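Local coordinates for protein TbiB1 (Thermobaculum terrenum, PDB 5V1V) that binds the leader peptide of a lasso peptide precursor and so probably presents the precursor to the enzymes that mature it, at residues V10-I15 and V19-L24; S41-G46 and D73-L78; D33-R38 and D54-E59; E50-A55 and R69-F74. All coordinates share one frame; numbering follows the deposited sequence.

Interaction 1: V10-I15 and V19-L24. With ZN (zinc ion), chain E.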
loop_
_atom_site.group_PDB
_atom_site.type_symbol
_atom_site.label_atom_id
_atom_site.label_comp_id
_atom_site.label_asym_id
_atom_site.label_seq_id
_atom_site.Cartn_x
_atom_site.Cartn_y
_atom_site.Cartn_z
ATOM N N VAL A 10 -2.335 1.079 12.698
ATOM C CA VAL A 10 -1.247 0.418 11.980
ATOM C C VAL A 10 0.113 1.029 12.309
ATOM O O VAL A 10 0.286 2.253 12.275
ATOM C CB VAL A 10 -1.498 0.427 10.452
ATOM C CG1 VAL A 10 -0.328 -0.184 9.699
ATOM C CG2 VAL A 10 -2.754 -0.356 10.127
ATOM N N VAL A 11 1.056 0.153 12.653
ATOM C CA VAL A 11 2.465 0.503 12.819
ATOM C C VAL A 11 3.227 0.047 11.561
ATOM O O VAL A 11 3.037 -1.080 11.103
ATOM C CB VAL A 11 3.057 -0.186 14.077
ATOM C CG1 VAL A 11 4.546 0.091 14.207
ATOM C CG2 VAL A 11 2.336 0.263 15.345
ATOM N N SER A 12 4.078 0.914 11.013
ATOM C CA SER A 12 4.873 0.587 9.825
ATOM C C SER A 12 6.349 0.524 10.183
ATOM O O SER A 12 6.883 1.438 10.811
ATOM C CB SER A 12 4.678 1.631 8.723
ATOM O OG SER A 12 3.323 1.778 8.380
ATOM N N ALA A 13 7.002 -0.558 9.766
ATOM C CA ALA A 13 8.419 -0.780 10.039
ATOM C C ALA A 13 9.142 -0.991 8.711
ATOM O O ALA A 13 9.027 -2.052 8.108
ATOM C CB ALA A 13 8.592 -2.000 10.935
ATOM N N HIS A 14 9.880 0.014 8.253
ATOM C CA HIS A 14 10.612 -0.101 6.996
ATOM C C HIS A 14 11.919 -0.837 7.185
ATOM O O HIS A 14 12.654 -0.595 8.144
ATOM C CB HIS A 14 10.920 1.270 6.413
ATOM C CG HIS A 14 9.723 1.990 5.897
ATOM N ND1 HIS A 14 9.323 1.928 4.581
ATOM C CD2 HIS A 14 8.844 2.804 6.521
ATOM C CE1 HIS A 14 8.242 2.669 4.417
ATOM N NE2 HIS A 14 7.932 3.212 5.581
ATOM N N ILE A 15 12.201 -1.733 6.250
ATOM C CA ILE A 15 13.460 -2.460 6.222
ATOM C C ILE A 15 13.888 -2.528 4.758
ATOM O O ILE A 15 13.280 -3.251 3.966
ATOM C CB ILE A 15 13.317 -3.858 6.868
ATOM C CG1 ILE A 15 12.926 -3.711 8.346
ATOM C CG2 ILE A 15 14.613 -4.650 6.753
ATOM C CD1 ILE A 15 12.271 -4.924 8.961
ATOM N N VAL A 19 8.411 -3.047 3.677
ATOM C CA VAL A 19 7.746 -2.529 4.869
ATOM C C VAL A 19 7.004 -3.675 5.529
ATOM O O VAL A 19 6.306 -4.437 4.863
ATOM C CB VAL A 19 6.690 -1.438 4.571
ATOM C CG1 VAL A 19 6.402 -0.637 5.837
ATOM C CG2 VAL A 19 7.128 -0.512 3.455
ATOM N N VAL A 20 7.155 -3.789 6.840
ATOM C CA VAL A 20 6.336 -4.690 7.626
ATOM C C VAL A 20 5.240 -3.845 8.275
ATOM O O VAL A 20 5.524 -2.797 8.880
ATOM C CB VAL A 20 7.176 -5.424 8.688
ATOM C CG1 VAL A 20 6.297 -6.346 9.521
ATOM C CG2 VAL A 20 8.286 -6.217 8.007
ATOM N N LEU A 21 3.989 -4.286 8.142
ATOM C CA LEU A 21 2.850 -3.591 8.756
ATOM C C LEU A 21 2.290 -4.429 9.888
ATOM O O LEU A 21 2.073 -5.630 9.714
ATOM C CB LEU A 21 1.730 -3.362 7.734
ATOM C CG LEU A 21 2.135 -2.752 6.396
ATOM C CD1 LEU A 21 0.944 -2.616 5.465
ATOM C CD2 LEU A 21 2.774 -1.399 6.632
ATOM N N LEU A 22 2.031 -3.795 11.029
ATOM C CA LEU A 22 1.414 -4.454 12.165
ATOM C C LEU A 22 0.107 -3.751 12.501
ATOM O O LEU A 22 0.099 -2.548 12.755
ATOM C CB LEU A 22 2.344 -4.402 13.378
ATOM C CG LEU A 22 3.636 -5.218 13.361
ATOM C CD1 LEU A 22 4.723 -4.557 12.523
ATOM C CD2 LEU A 22 4.100 -5.390 14.796
ATOM N N HIS A 23 -0.994 -4.492 12.491
ATOM C CA HIS A 23 -2.254 -3.917 12.886
ATOM C C HIS A 23 -2.451 -4.201 14.365
ATOM O O HIS A 23 -2.604 -5.359 14.763
ATOM C CB HIS A 23 -3.390 -4.498 12.063
ATOM C CG HIS A 23 -4.656 -3.715 12.173
ATOM N ND1 HIS A 23 -5.324 -3.540 13.366
ATOM C CD2 HIS A 23 -5.367 -3.043 11.239
ATOM C CE1 HIS A 23 -6.396 -2.797 13.158
ATOM N NE2 HIS A 23 -6.438 -2.475 11.879
ATOM N N LEU A 24 -2.408 -3.149 15.179
ATOM C CA LEU A 24 -2.391 -3.312 16.644
ATOM C C LEU A 24 -3.672 -3.845 17.256
ATOM O O LEU A 24 -3.681 -4.263 18.417
ATOM C CB LEU A 24 -2.005 -2.006 17.333
ATOM C CG LEU A 24 -0.608 -1.471 17.028
ATOM C CD1 LEU A 24 -0.340 -0.216 17.839
ATOM C CD2 LEU A 24 0.468 -2.514 17.267
HETATM ZN ZN ZN E . 7.040 4.922 5.822
HETATM O O HOH W 1 7.833 6.265 4.654
#

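Interaction 2: S41-G46 and D73-L78. With ZN (zinc ion), chain E.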
loop_
_atom_site.group_PDB
_atom_site.type_symbol
_atom_site.label_atom_id
_atom_site.label_comp_id
_atom_site.label_asym_id
_atom_site.label_seq_id
_atom_site.Cartn_x
_atom_site.Cartn_y
_atom_site.Cartn_z
ATOM N N SER A 41 4.279 4.208 1.200
ATOM C CA SER A 41 4.990 5.424 1.579
ATOM C C SER A 41 4.253 6.688 1.132
ATOM O O SER A 41 4.198 7.683 1.868
ATOM C CB SER A 41 6.415 5.410 1.038
ATOM O OG SER A 41 7.167 4.378 1.646
ATOM N N LEU A 42 3.667 6.640 -0.061
ATOM C CA LEU A 42 2.876 7.761 -0.566
ATOM C C LEU A 42 1.582 7.948 0.234
ATOM O O LEU A 42 1.181 9.074 0.519
ATOM C CB LEU A 42 2.583 7.579 -2.060
ATOM C CG LEU A 42 3.811 7.680 -2.976
ATOM C CD1 LEU A 42 3.602 6.934 -4.285
ATOM C CD2 LEU A 42 4.182 9.133 -3.232
ATOM N N LEU A 43 0.933 6.839 0.602
ATOM C CA LEU A 43 -0.233 6.913 1.489
ATOM C C LEU A 43 0.138 7.536 2.839
ATOM O O LEU A 43 -0.620 8.335 3.397
ATOM C CB LEU A 43 -0.863 5.536 1.699
ATOM C CG LEU A 43 -1.594 4.938 0.498
ATOM C CD1 LEU A 43 -1.856 3.466 0.773
ATOM C CD2 LEU A 43 -2.888 5.673 0.179
ATOM N N GLU A 44 1.304 7.170 3.366
ATOM C CA GLU A 44 1.792 7.750 4.619
ATOM C C GLU A 44 1.903 9.271 4.551
ATOM O O GLU A 44 1.698 9.957 5.557
ATOM C CB GLU A 44 3.131 7.128 5.015
ATOM C CG GLU A 44 3.007 5.687 5.471
ATOM C CD GLU A 44 4.331 5.054 5.835
ATOM O OE1 GLU A 44 5.275 5.117 5.024
ATOM O OE2 GLU A 44 4.420 4.461 6.926
ATOM N N GLU A 45 2.210 9.778 3.359
ATOM C CA GLU A 45 2.336 11.219 3.104
ATOM C C GLU A 45 0.989 11.896 2.831
ATOM O O GLU A 45 0.931 13.114 2.621
ATOM C CB GLU A 45 3.281 11.474 1.922
ATOM C CG GLU A 45 4.728 11.084 2.174
ATOM C CD GLU A 45 5.512 10.881 0.890
ATOM O OE1 GLU A 45 4.994 11.208 -0.199
ATOM O OE2 GLU A 45 6.652 10.384 0.968
ATOM N N GLY A 46 -0.086 11.112 2.811
ATOM C CA GLY A 46 -1.414 11.650 2.536
ATOM C C GLY A 46 -1.668 11.930 1.067
ATOM O O GLY A 46 -2.540 12.733 0.727
ATOM N N ASP A 73 -6.982 -2.528 -7.036
ATOM C CA ASP A 73 -6.975 -3.828 -6.351
ATOM C C ASP A 73 -6.130 -3.806 -5.080
ATOM O O ASP A 73 -6.510 -4.404 -4.072
ATOM C CB ASP A 73 -6.478 -4.950 -7.283
ATOM C CG ASP A 73 -7.521 -5.388 -8.302
ATOM O OD1 ASP A 73 -8.736 -5.232 -8.056
ATOM O OD2 ASP A 73 -7.117 -5.912 -9.365
ATOM N N PHE A 74 -4.998 -3.111 -5.121
ATOM C CA PHE A 74 -4.123 -3.035 -3.968
ATOM C C PHE A 74 -4.783 -2.257 -2.833
ATOM O O PHE A 74 -4.778 -2.699 -1.681
ATOM C CB PHE A 74 -2.797 -2.403 -4.380
ATOM C CG PHE A 74 -1.787 -2.329 -3.283
ATOM C CD1 PHE A 74 -1.201 -3.481 -2.764
ATOM C CD2 PHE A 74 -1.398 -1.095 -2.783
ATOM C CE1 PHE A 74 -0.245 -3.394 -1.761
ATOM C CE2 PHE A 74 -0.435 -1.001 -1.791
ATOM C CZ PHE A 74 0.132 -2.152 -1.275
ATOM N N LEU A 75 -5.359 -1.104 -3.160
ATOM C CA LEU A 75 -6.065 -0.323 -2.140
ATOM C C LEU A 75 -7.243 -1.110 -1.551
ATOM O O LEU A 75 -7.485 -1.070 -0.349
ATOM C CB LEU A 75 -6.544 1.017 -2.696
ATOM C CG LEU A 75 -5.465 1.989 -3.167
ATOM C CD1 LEU A 75 -6.129 3.270 -3.638
ATOM C CD2 LEU A 75 -4.456 2.281 -2.072
ATOM N N ARG A 76 -7.967 -1.844 -2.398
ATOM C CA ARG A 76 -9.046 -2.688 -1.906
ATOM C C ARG A 76 -8.529 -3.766 -0.959
ATOM O O ARG A 76 -9.172 -4.059 0.038
ATOM C CB ARG A 76 -9.775 -3.347 -3.069
ATOM C CG ARG A 76 -10.639 -2.401 -3.886
ATOM C CD ARG A 76 -11.253 -3.108 -5.093
ATOM N NE ARG A 76 -12.013 -4.297 -4.705
ATOM C CZ ARG A 76 -13.223 -4.271 -4.149
ATOM N NH1 ARG A 76 -13.839 -3.113 -3.918
ATOM N NH2 ARG A 76 -13.820 -5.411 -3.825
ATOM N N ALA A 77 -7.351 -4.321 -1.250
ATOM C CA ALA A 77 -6.778 -5.349 -0.383
ATOM C C ALA A 77 -6.410 -4.746 0.964
ATOM O O ALA A 77 -6.664 -5.345 2.008
ATOM C CB ALA A 77 -5.578 -6.018 -1.043
ATOM N N LEU A 78 -5.828 -3.549 0.942
ATOM C CA LEU A 78 -5.511 -2.859 2.187
ATOM C C LEU A 78 -6.777 -2.565 2.987
ATOM O O LEU A 78 -6.812 -2.772 4.201
ATOM C CB LEU A 78 -4.742 -1.563 1.922
ATOM C CG LEU A 78 -3.380 -1.672 1.235
ATOM C CD1 LEU A 78 -2.848 -0.272 0.965
ATOM C CD2 LEU A 78 -2.394 -2.481 2.066
HETATM ZN ZN ZN E . 7.040 4.922 5.822
HETATM O O HOH W 1 7.833 6.265 4.654
#

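Interaction 3: D33-R38 and D54-E59. With ZN (zinc ion), chain F.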
loop_
_atom_site.group_PDB
_atom_site.type_symbol
_atom_site.label_atom_id
_atom_site.label_comp_id
_atom_site.label_asym_id
_atom_site.label_seq_id
_atom_site.Cartn_x
_atom_site.Cartn_y
_atom_site.Cartn_z
ATOM N N ASP A 33 6.540 -4.965 -0.600
ATOM C CA ASP A 33 7.826 -4.812 -1.269
ATOM C C ASP A 33 7.667 -3.947 -2.508
ATOM O O ASP A 33 6.552 -3.699 -2.957
ATOM C CB ASP A 33 8.439 -6.179 -1.623
ATOM C CG ASP A 33 7.631 -6.943 -2.668
ATOM O OD1 ASP A 33 6.416 -6.688 -2.806
ATOM O OD2 ASP A 33 8.217 -7.813 -3.348
ATOM N N ALA A 34 8.791 -3.462 -3.033
ATOM C CA ALA A 34 8.835 -2.756 -4.313
ATOM C C ALA A 34 7.722 -1.712 -4.480
ATOM O O ALA A 34 7.675 -0.739 -3.729
ATOM C CB ALA A 34 8.833 -3.761 -5.464
ATOM N N VAL A 35 6.842 -1.914 -5.462
ATOM C CA VAL A 35 5.796 -0.940 -5.762
ATOM C C VAL A 35 4.785 -0.816 -4.614
ATOM O O VAL A 35 4.352 0.286 -4.298
ATOM C CB VAL A 35 5.084 -1.239 -7.106
ATOM C CG1 VAL A 35 3.993 -0.211 -7.387
ATOM C CG2 VAL A 35 6.079 -1.283 -8.262
ATOM N N GLY A 36 4.426 -1.935 -3.989
ATOM C CA GLY A 36 3.524 -1.898 -2.826
ATOM C C GLY A 36 4.059 -1.030 -1.702
ATOM O O GLY A 36 3.320 -0.243 -1.095
ATOM N N SER A 37 5.355 -1.183 -1.429
ATOM C CA SER A 37 6.029 -0.371 -0.421
ATOM C C SER A 37 6.035 1.102 -0.804
ATOM O O SER A 37 5.830 1.971 0.045
ATOM C CB SER A 37 7.459 -0.856 -0.206
ATOM O OG SER A 37 7.460 -2.129 0.394
ATOM N N ARG A 38 6.265 1.383 -2.086
ATOM C CA ARG A 38 6.252 2.759 -2.558
ATOM C C ARG A 38 4.864 3.389 -2.414
ATOM O O ARG A 38 4.740 4.526 -1.946
ATOM C CB ARG A 38 6.749 2.869 -4.003
ATOM C CG ARG A 38 6.803 4.302 -4.519
ATOM C CD ARG A 38 7.865 5.155 -3.841
ATOM N NE ARG A 38 7.843 6.513 -4.375
ATOM C CZ ARG A 38 7.761 7.627 -3.654
ATOM N NH1 ARG A 38 7.722 7.582 -2.327
ATOM N NH2 ARG A 38 7.745 8.799 -4.271
ATOM N N ASP A 54 0.100 9.146 -10.537
ATOM C CA ASP A 54 1.059 9.984 -11.240
ATOM C C ASP A 54 2.482 9.680 -10.791
ATOM O O ASP A 54 3.386 9.643 -11.621
ATOM C CB ASP A 54 0.710 11.456 -11.068
ATOM C CG ASP A 54 -0.551 11.836 -11.804
ATOM O OD1 ASP A 54 -1.109 10.989 -12.539
ATOM O OD2 ASP A 54 -0.997 12.992 -11.644
ATOM N N ALA A 55 2.681 9.442 -9.494
ATOM C CA ALA A 55 4.008 9.128 -8.968
ATOM C C ALA A 55 4.534 7.806 -9.513
ATOM O O ALA A 55 5.680 7.733 -9.964
ATOM C CB ALA A 55 3.994 9.120 -7.449
ATOM N N ILE A 56 3.692 6.775 -9.501
ATOM C CA ILE A 56 4.099 5.473 -10.020
ATOM C C ILE A 56 4.393 5.557 -11.525
ATOM O O ILE A 56 5.366 4.977 -11.994
ATOM C CB ILE A 56 3.073 4.365 -9.676
ATOM C CG1 ILE A 56 2.914 4.217 -8.149
ATOM C CG2 ILE A 56 3.490 3.037 -10.290
ATOM C CD1 ILE A 56 4.205 3.976 -7.377
ATOM N N CYS A 57 3.584 6.310 -12.267
ATOM C CA CYS A 57 3.836 6.524 -13.700
ATOM C C CYS A 57 5.134 7.264 -13.990
ATOM O O CYS A 57 5.749 7.052 -15.038
ATOM C CB CYS A 57 2.687 7.280 -14.344
ATOM S SG CYS A 57 1.241 6.248 -14.602
ATOM N N ALA A 58 5.539 8.140 -13.075
ATOM C CA ALA A 58 6.771 8.902 -13.232
ATOM C C ALA A 58 7.999 8.064 -12.871
ATOM O O ALA A 58 9.080 8.258 -13.436
ATOM C CB ALA A 58 6.713 10.159 -12.381
ATOM N N GLU A 59 7.826 7.129 -11.937
ATOM C CA GLU A 59 8.946 6.407 -11.323
ATOM C C GLU A 59 9.204 5.021 -11.905
ATOM O O GLU A 59 10.272 4.439 -11.681
ATOM C CB GLU A 59 8.714 6.301 -9.818
ATOM C CG GLU A 59 8.789 7.647 -9.109
ATOM C CD GLU A 59 8.394 7.585 -7.644
ATOM O OE1 GLU A 59 8.371 6.479 -7.061
ATOM O OE2 GLU A 59 8.115 8.662 -7.073
HETATM ZN ZN ZN F . -2.618 13.510 -12.621
HETATM O O HOH W 2 -2.066 13.027 -14.533
#

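Interaction 4: E50-A55 and R69-F74. With ZN (zinc ion), chain F.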
loop_
_atom_site.group_PDB
_atom_site.type_symbol
_atom_site.label_atom_id
_atom_site.label_comp_id
_atom_site.label_asym_id
_atom_site.label_seq_id
_atom_site.Cartn_x
_atom_site.Cartn_y
_atom_site.Cartn_z
ATOM N N GLU A 50 -5.029 9.883 -7.304
ATOM C CA GLU A 50 -4.503 10.531 -8.526
ATOM C C GLU A 50 -3.009 10.784 -8.415
ATOM O O GLU A 50 -2.250 10.530 -9.355
ATOM C CB GLU A 50 -5.219 11.860 -8.829
ATOM C CG GLU A 50 -4.629 12.654 -9.999
ATOM C CD GLU A 50 -4.839 11.966 -11.335
ATOM O OE1 GLU A 50 -5.715 11.083 -11.413
ATOM O OE2 GLU A 50 -4.134 12.307 -12.317
ATOM N N GLU A 51 -2.589 11.312 -7.265
ATOM C CA GLU A 51 -1.180 11.617 -7.007
ATOM C C GLU A 51 -0.338 10.349 -6.996
ATOM O O GLU A 51 0.792 10.346 -7.475
ATOM C CB GLU A 51 -1.005 12.333 -5.668
ATOM C CG GLU A 51 -1.691 13.677 -5.595
ATOM C CD GLU A 51 -1.414 14.392 -4.298
ATOM O OE1 GLU A 51 -0.601 15.337 -4.310
ATOM O OE2 GLU A 51 -2.003 13.996 -3.268
ATOM N N ILE A 52 -0.890 9.272 -6.440
ATOM C CA ILE A 52 -0.171 8.009 -6.383
ATOM C C ILE A 52 -0.007 7.445 -7.796
ATOM O O ILE A 52 1.079 7.026 -8.173
ATOM C CB ILE A 52 -0.872 6.991 -5.456
ATOM C CG1 ILE A 52 -0.869 7.510 -4.009
ATOM C CG2 ILE A 52 -0.205 5.623 -5.566
ATOM C CD1 ILE A 52 -1.720 6.700 -3.057
ATOM N N VAL A 53 -1.078 7.458 -8.585
ATOM C CA VAL A 53 -0.992 7.034 -9.981
ATOM C C VAL A 53 0.112 7.826 -10.695
ATOM O O VAL A 53 0.964 7.248 -11.367
ATOM C CB VAL A 53 -2.350 7.181 -10.712
ATOM C CG1 VAL A 53 -2.188 6.942 -12.209
ATOM C CG2 VAL A 53 -3.389 6.228 -10.126
ATOM N N ASP A 54 0.100 9.146 -10.537
ATOM C CA ASP A 54 1.059 9.984 -11.240
ATOM C C ASP A 54 2.482 9.680 -10.791
ATOM O O ASP A 54 3.386 9.643 -11.621
ATOM C CB ASP A 54 0.710 11.456 -11.068
ATOM C CG ASP A 54 -0.551 11.836 -11.804
ATOM O OD1 ASP A 54 -1.109 10.989 -12.539
ATOM O OD2 ASP A 54 -0.997 12.992 -11.644
ATOM N N ALA A 55 2.681 9.442 -9.494
ATOM C CA ALA A 55 4.008 9.128 -8.968
ATOM C C ALA A 55 4.534 7.806 -9.513
ATOM O O ALA A 55 5.680 7.733 -9.964
ATOM C CB ALA A 55 3.994 9.120 -7.449
ATOM N N ARG A 69 -5.464 0.076 -12.666
ATOM C CA ARG A 69 -6.072 -1.224 -12.372
ATOM C C ARG A 69 -5.416 -1.868 -11.154
ATOM O O ARG A 69 -6.102 -2.352 -10.247
ATOM C CB ARG A 69 -5.969 -2.148 -13.585
ATOM C CG ARG A 69 -6.884 -1.767 -14.747
ATOM C CD ARG A 69 -6.824 -2.801 -15.866
ATOM N NE ARG A 69 -5.467 -2.976 -16.387
ATOM C CZ ARG A 69 -5.043 -2.578 -17.585
ATOM N NH1 ARG A 69 -5.867 -1.981 -18.439
ATOM N NH2 ARG A 69 -3.780 -2.788 -17.930
ATOM N N ASP A 70 -4.085 -1.849 -11.120
ATOM C CA ASP A 70 -3.361 -2.483 -10.024
ATOM C C ASP A 70 -3.551 -1.740 -8.711
ATOM O O ASP A 70 -3.674 -2.366 -7.647
ATOM C CB ASP A 70 -1.868 -2.576 -10.335
ATOM C CG ASP A 70 -1.548 -3.606 -11.406
ATOM O OD1 ASP A 70 -2.456 -4.338 -11.861
ATOM O OD2 ASP A 70 -0.365 -3.687 -11.792
ATOM N N LEU A 71 -3.566 -0.409 -8.777
ATOM C CA LEU A 71 -3.740 0.398 -7.576
ATOM C C LEU A 71 -5.108 0.155 -6.970
ATOM O O LEU A 71 -5.219 -0.013 -5.764
ATOM C CB LEU A 71 -3.529 1.891 -7.845
ATOM C CG LEU A 71 -3.676 2.811 -6.626
ATOM C CD1 LEU A 71 -2.596 2.506 -5.590
ATOM C CD2 LEU A 71 -3.632 4.274 -7.049
ATOM N N ARG A 72 -6.150 0.106 -7.794
ATOM C CA ARG A 72 -7.488 -0.157 -7.266
ATOM C C ARG A 72 -7.525 -1.460 -6.462
ATOM O O ARG A 72 -8.035 -1.494 -5.342
ATOM C CB ARG A 72 -8.526 -0.203 -8.383
ATOM C CG ARG A 72 -9.947 -0.387 -7.847
ATOM C CD ARG A 72 -11.003 -0.676 -8.911
ATOM N NE ARG A 72 -10.949 0.230 -10.059
ATOM C CZ ARG A 72 -11.528 1.425 -10.126
ATOM N NH1 ARG A 72 -12.218 1.909 -9.097
ATOM N NH2 ARG A 72 -11.410 2.144 -11.235
ATOM N N ASP A 73 -6.982 -2.528 -7.036
ATOM C CA ASP A 73 -6.975 -3.828 -6.351
ATOM C C ASP A 73 -6.130 -3.806 -5.080
ATOM O O ASP A 73 -6.510 -4.404 -4.072
ATOM C CB ASP A 73 -6.478 -4.950 -7.283
ATOM C CG ASP A 73 -7.521 -5.388 -8.302
ATOM O OD1 ASP A 73 -8.736 -5.232 -8.056
ATOM O OD2 ASP A 73 -7.117 -5.912 -9.365
ATOM N N PHE A 74 -4.998 -3.111 -5.121
ATOM C CA PHE A 74 -4.123 -3.035 -3.968
ATOM C C PHE A 74 -4.783 -2.257 -2.833
ATOM O O PHE A 74 -4.778 -2.699 -1.681
ATOM C CB PHE A 74 -2.797 -2.403 -4.380
ATOM C CG PHE A 74 -1.787 -2.329 -3.283
ATOM C CD1 PHE A 74 -1.201 -3.481 -2.764
ATOM C CD2 PHE A 74 -1.398 -1.095 -2.783
ATOM C CE1 PHE A 74 -0.245 -3.394 -1.761
ATOM C CE2 PHE A 74 -0.435 -1.001 -1.791
ATOM C CZ PHE A 74 0.132 -2.152 -1.275
HETATM ZN ZN ZN F . -2.618 13.510 -12.621
HETATM O O HOH W 2 -2.066 13.027 -14.533
#

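Interaction 1: V10-I15 and V19-L24
Val11 and Leu22, then Ala13 and Val20, form the hydrogen-bonded pairs of an antiparallel hairpin, whose strands 10-15 and 19-23 run at 162° to each other. Val11 N gives a nearly straight bond to Leu22 O (2.9 Å), and Leu22 N returns one to Val11 O. Val10, Ser12 and His14 share one face of the sheet with Val19, Leu21 and His23, and helix 34-44 packs on this face. His14 and Val19 lie side by side and point the same way. Val19 CG1 sits over the centre of the His14 ring in a CH-pi contact, 4.0 Å from the centroid. With Val19 CG1 anti to the backbone N (chi1 -161°), Val19 CG2 falls beside that N and comes to 3.5 Å from His14 ND1. An alanine here removes both methyls from beside the imidazole and would probably let the ring rock about its zinc bond. On the other face, Val11 CG2 packs against Leu24 CD1 at 3.7 Å. Ser12 OG touches Leu21 CD2 and is hydrogen-bonded to Trp40. His14 NE2 binds zinc at 1.9 Å, and Glu44 is the second protein ligand. Zinc and valine together probably limit the turning of the ring, and the zinc ties the edge strand to helix 34-44.

Interaction 2: S41-G46 and D73-L78
Leu43 of helix 34-44 meets Leu75 and Leu78 of helix 64-80 in the buried centre of this PqqD-family domain, a family placed in the helix-turn-helix clan. The apolar contact is small and made by methyl groups alone. Leu43 directs its CB toward the partner helix, and its CD1 touches both leucines. It meets Leu78 tip to tip, with Leu43 CD1 3.9 Å from Leu78 CD1. Leu75 reaches in at a slant, and Leu75 CD2 lies 4.0 Å from Leu43 CD1. One methyl group thus bridges two leucines three residues apart, on the same side of helix 64-80. Ile52 of helix 49-59 and Met4 also touch Leu43, so the contact is part of a wider apolar core. Phe74 and Leu78 pack on the bound leader peptide as well, which places this core directly behind the peptide site. Within helix 64-80, Leu78 CG lies above one face of the Phe74 ring, displaced toward its rim.

Backbone bonds close the first helix. Gly46 has positive phi (78°) and ends it in a Schellman motif, with Gly46 N bonded to Leu43 O.

Metal binding is the third element. Glu44 stands next to Leu43 in sequence but serves the zinc site. Glu44 OE1 holds the zinc at 1.9 Å, while Glu44 OE2 stays 2.9 Å from the metal.

Interaction 3: D33-R38 and D54-E59
Arg38 and Val35 of helix 34-44 face Ile56 and Glu59 of helix 49-59. The two helix segments run at 138° to each other, with axes 11.5 Å apart at their closest. Asp54 opens the second segment on its outer side. Asp54 OD2 binds a zinc ion at 2.0 Å, while OD1 makes a salt bridge to Arg64. Ile56 follows on the inner side. Ile56 CD1 reaches between the two partners, 3.9 Å from Arg38 CG and 4.2 Å from Val35 CG1. Glu59 ends the segment and meets the arginine. Arg38 grips it side-on: Arg38 NE bonds Glu59 OE1 at 2.7 Å and Arg38 NH2 bonds Glu59 OE2 at 2.8 Å. Both oxygens use their syn lone pairs, and the guanidinium and carboxylate planes are only 14° apart. The bend at chi2 (68°) of Arg38 helps bring its guanidinium edge to the acid. A methionine in place of Arg38 would probably leave the Glu59 carboxylate without its charged mate and free to turn. The leader peptide shares backbone hydrogen bonds with Glu59 and packs on Val35 and Ile56. Two in-plane bonds probably hold both charged groups against rotation, next to the residues that meet the leader peptide.

Interaction 4: E50-A55 and R69-F74
With chi1 at -179°, Leu71 swings CG away from its backbone N, and chi2 of 64° then spreads its two methyls toward Ile52 and Val53. Ile52 and Val53 each present CG2. Leu71 CD1 lies 3.9 Å from Ile52 CG2. Leu71 CD2 is 3.7 Å from Val53 CG2 and also near Ile52 CG2. The leucine crosses the isoleucine at about a right angle and meets the valine at a slant. Each leucine methyl therefore has a methyl of the other helix against it, and no hydrogen bond crosses between the two segments.

The contact joins two successive helices, 49-59 and 64-80, of the PqqD-family domain. Helix 34-44 completes the apolar cluster: its Ile39 touches both Leu71 and Phe74.

The outer side of helix 49-59 is polar. Glu50 directs its CB away from helix 64-80. Glu50 OE2 binds the zinc ion at 2.0 Å, one helical turn before Asp54, the other protein ligand. A water also binds the zinc, likewise at 2.0 Å. Arg64 makes a salt bridge to Glu50 OE1. On helix 64-80, Asp70 OD2 accepts hydrogen bonds from an aromatic and a polar side chain of the bound leader peptide.

Overall arrangement
Interactions 2 and 4 are buried and wholly apolar across their helices, whereas interactions 1 and 3 are only partly buried and add polar bonds. Interaction 1 is held by strand backbones. Interaction 3 relies on a salt bridge. Helix 34-44 serves interactions 2 and 3, helix 49-59 interactions 3 and 4, and helix 64-80 interactions 2 and 4, so three contacts link three helices pairwise. Leu42 of interaction 2 touches Ala55, which interactions 3 and 4 share. The hairpin of interaction 1 is tied to this bundle through the zinc shared by His14 and Glu44. A second zinc sits on the outer side of helix 49-59, at residues of interactions 3 and 4.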